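Local coordinates for putative nucleic acid-binding lipoprotein (Klebsiella pneumoniae subsp. pneumoniae MGH 78578, PDB 3F1Z) that is a putative lipoprotein of unknown function whose OB-fold suggests that it may bind nucleic acid, at residues V112-Q117 and L126-V131. Sequence-based numbering, arbitrary orientation.
Sequences VGQVHQ and LQNPKV
Val112 and Lys130 face each other as an antiparallel hydrogen-bonded pair: Val112 N reaches Lys130 O at 2.9 Å, and Lys130 N returns to Val112 O at 2.8 Å. Two residues on in one segment and three back in the other, Gln114 and Gln127 form a second such pair, with Gln114 N to Gln127 O at 2.9 Å and Gln127 N to Gln114 O at 3.0 Å. Between the pairs, Gly113 alone stands against Asn128 and Pro129. That extra residue makes a beta bulge, and Asn128, with positive phi, turns the corner there.

Further along 112-117, the His116 ring lies across Gln127. Gln127 CG sits over one ring face, 3.6 Å from the centroid, in a CH-pi contact; chi1 of -55° swings this carbon beside its own backbone N and on to the ring. Gly49 O takes a bond from Gln114 NE2 and so holds the amide that presents OE1 to the ring. His116 NE2 donates to Gln114 OE1 at 3.1 Å, but from above the amide's carbonyl plane, so this bond is not well directed. Leu126 CD2 packs against Val115 CG2 at 3.7 Å.

Leu126 also pairs through its backbone with strand 88-93, whereas Gly113 pairs with strand 51-65. Joining strand 108-114 to the bent final strand, the contact helps close the curled beta-barrel characteristic of the OB-fold.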
ATOM      1  N   VAL A 112       1.706  -5.236  -3.610  1.00 29.26           N
ATOM      2  CA  VAL A 112       1.846  -4.413  -4.798  1.00 28.28           C
ATOM      3  C   VAL A 112       0.630  -3.510  -4.817  1.00 28.82           C
ATOM      4  O   VAL A 112      -0.474  -3.976  -4.569  1.00 30.22           O
ATOM      5  CB  VAL A 112       1.839  -5.230  -6.072  1.00 27.69           C
ATOM      6  CG1 VAL A 112       1.935  -4.281  -7.358  1.00 29.39           C
ATOM      7  CG2 VAL A 112       2.976  -6.092  -6.054  1.00 29.52           C
ATOM      8  N   GLY A 113       0.817  -2.233  -5.120  1.00 28.45           N
ATOM      9  CA  GLY A 113      -0.289  -1.306  -5.166  1.00 28.61           C
ATOM     10  C   GLY A 113       0.025  -0.214  -6.137  1.00 29.02           C
ATOM     11  O   GLY A 113       1.206  -0.055  -6.516  1.00 29.46           O
ATOM     12  N   GLN A 114      -1.007   0.565  -6.503  1.00 28.68           N
ATOM     13  CA  GLN A 114      -0.882   1.635  -7.491  1.00 27.80           C
ATOM     14  C   GLN A 114      -1.017   3.006  -6.877  1.00 28.56           C
ATOM     15  O   GLN A 114      -1.878   3.228  -6.031  1.00 28.27           O
ATOM     16  CB  GLN A 114      -1.920   1.461  -8.573  1.00 27.50           C
ATOM     17  CG  GLN A 114      -1.704   2.386  -9.756  1.00 28.32           C
ATOM     18  CD  GLN A 114      -2.703   2.169 -10.878  1.00 28.19           C
ATOM     19  OE1 GLN A 114      -3.876   1.867 -10.626  1.00 29.93           O
ATOM     20  NE2 GLN A 114      -2.255   2.344 -12.110  1.00 25.38           N
ATOM     21  N   VAL A 115      -0.160   3.939  -7.300  1.00 30.20           N
ATOM     22  CA  VAL A 115      -0.220   5.313  -6.797  1.00 30.20           C
ATOM     23  C   VAL A 115      -1.205   6.121  -7.605  1.00 31.66           C
ATOM     24  O   VAL A 115      -1.118   6.224  -8.834  1.00 31.24           O
ATOM     25  CB  VAL A 115       1.141   6.030  -6.852  1.00 31.23           C
ATOM     26  CG1 VAL A 115       1.012   7.461  -6.323  1.00 30.35           C
ATOM     27  CG2 VAL A 115       2.202   5.261  -6.052  1.00 30.71           C
ATOM     28  N   HIS A 116      -2.206   6.621  -6.900  1.00 33.90           N
ATOM     29  CA  HIS A 116      -3.211   7.529  -7.446  1.00 34.81           C
ATOM     30  C   HIS A 116      -2.851   8.876  -6.859  1.00 35.25           C
ATOM     31  O   HIS A 116      -1.920   8.973  -6.045  1.00 36.18           O
ATOM     32  CB  HIS A 116      -4.611   7.069  -7.030  1.00 34.97           C
ATOM     33  CG  HIS A 116      -5.088   5.877  -7.798  1.00 34.78           C
ATOM     34  ND1 HIS A 116      -6.404   5.463  -7.793  1.00 35.45           N
ATOM     35  CD2 HIS A 116      -4.429   5.032  -8.626  1.00 34.94           C
ATOM     36  CE1 HIS A 116      -6.523   4.380  -8.545  1.00 35.16           C
ATOM     37  NE2 HIS A 116      -5.347   4.114  -9.089  1.00 35.13           N
ATOM     38  N   GLN A 117      -3.550   9.918  -7.265  1.00 37.32           N
ATOM     39  CA  GLN A 117      -3.200  11.262  -6.804  1.00 37.98           C
ATOM     40  C   GLN A 117      -3.294  11.368  -5.264  1.00 36.98           C
ATOM     41  O   GLN A 117      -4.229  10.865  -4.654  1.00 36.75           O
ATOM     42  CB  GLN A 117      -4.067  12.332  -7.502  1.00 38.99           C
ATOM     43  CG  GLN A 117      -3.480  13.763  -7.376  1.00 40.04           C
ATOM     44  CD  GLN A 117      -2.233  14.030  -8.258  1.00 41.05           C
ATOM     45  OE1 GLN A 117      -1.082  14.031  -7.781  1.00 41.59           O
ATOM     46  NE2 GLN A 117      -2.471  14.248  -9.544  1.00 41.25           N
ATOM     47  N   LEU A 126      -2.202   3.428  -1.233  1.00 28.71           N
ATOM     48  CA  LEU A 126      -2.052   2.629  -2.432  1.00 29.94           C
ATOM     49  C   LEU A 126      -3.394   1.946  -2.771  1.00 30.71           C
ATOM     50  O   LEU A 126      -4.097   1.465  -1.873  1.00 31.69           O
ATOM     51  CB  LEU A 126      -0.899   1.631  -2.290  1.00 28.99           C
ATOM     52  CG  LEU A 126       0.479   2.304  -2.243  1.00 28.28           C
ATOM     53  CD1 LEU A 126       1.605   1.279  -2.149  1.00 26.63           C
ATOM     54  CD2 LEU A 126       0.673   3.166  -3.463  1.00 26.74           C
ATOM     55  N   GLN A 127      -3.728   1.974  -4.058  1.00 29.87           N
ATOM     56  CA  GLN A 127      -4.989   1.497  -4.597  1.00 30.69           C
ATOM     57  C   GLN A 127      -4.805   0.207  -5.390  1.00 30.21           C
ATOM     58  O   GLN A 127      -3.692  -0.102  -5.793  1.00 27.23           O
ATOM     59  CB  GLN A 127      -5.540   2.582  -5.545  1.00 30.53           C
ATOM     60  CG  GLN A 127      -5.673   3.939  -4.873  1.00 30.76           C
ATOM     61  CD  GLN A 127      -6.682   3.934  -3.737  1.00 31.76           C
ATOM     62  OE1 GLN A 127      -7.730   3.307  -3.851  1.00 33.05           O
ATOM     63  NE2 GLN A 127      -6.378   4.630  -2.638  1.00 31.03           N
ATOM     64  N   ASN A 128      -5.920  -0.497  -5.650  1.00 31.23           N
ATOM     65  CA  ASN A 128      -5.946  -1.786  -6.419  1.00 32.94           C
ATOM     66  C   ASN A 128      -4.865  -2.773  -6.015  1.00 31.89           C
ATOM     67  O   ASN A 128      -4.199  -3.333  -6.834  1.00 31.67           O
ATOM     68  CB  ASN A 128      -5.874  -1.521  -7.900  1.00 35.56           C
ATOM     69  CG  ASN A 128      -7.019  -0.661  -8.369  1.00 40.81           C
ATOM     70  OD1 ASN A 128      -8.204  -0.969  -8.107  1.00 45.27           O
ATOM     71  ND2 ASN A 128      -6.693   0.443  -9.071  1.00 44.39           N
ATOM     72  N   PRO A 129      -4.699  -2.982  -4.720  1.00 31.19           N
ATOM     73  CA  PRO A 129      -3.569  -3.754  -4.309  1.00 31.46           C
ATOM     74  C   PRO A 129      -3.670  -5.211  -4.507  1.00 31.98           C
ATOM     75  O   PRO A 129      -4.770  -5.744  -4.641  1.00 32.98           O
ATOM     76  CB  PRO A 129      -3.459  -3.459  -2.805  1.00 30.93           C
ATOM     77  CG  PRO A 129      -4.529  -2.539  -2.486  1.00 31.77           C
ATOM     78  CD  PRO A 129      -5.484  -2.491  -3.586  1.00 31.30           C
ATOM     79  N   LYS A 130      -2.517  -5.863  -4.421  1.00 32.89           N
ATOM     80  CA  LYS A 130      -2.426  -7.319  -4.582  1.00 35.43           C
ATOM     81  C   LYS A 130      -1.390  -7.847  -3.586  1.00 33.81           C
ATOM     82  O   LYS A 130      -0.235  -7.391  -3.577  1.00 31.03           O
ATOM     83  CB  LYS A 130      -2.024  -7.653  -6.020  1.00 36.69           C
ATOM     84  CG  LYS A 130      -2.044  -9.120  -6.382  1.00 39.77           C
ATOM     85  CD  LYS A 130      -1.284  -9.377  -7.758  1.00 40.13           C
ATOM     86  CE  LYS A 130      -1.353 -10.823  -8.311  1.00 41.17           C
ATOM     87  NZ  LYS A 130      -0.646 -10.868  -9.718  1.00 42.34           N
ATOM     88  N   VAL A 131      -1.808  -8.754  -2.708  1.00 32.67           N
ATOM     89  CA  VAL A 131      -0.868  -9.310  -1.759  1.00 32.99           C
ATOM     90  C   VAL A 131       0.002 -10.339  -2.474  1.00 34.49           C
ATOM     91  O   VAL A 131      -0.510 -11.257  -3.083  1.00 35.07           O
ATOM     92  CB  VAL A 131      -1.556  -9.938  -0.538  1.00 32.14           C
ATOM     93  CG1 VAL A 131      -0.498 -10.710   0.339  1.00 29.03           C
ATOM     94  CG2 VAL A 131      -2.295  -8.857   0.281  1.00 28.07           C
TER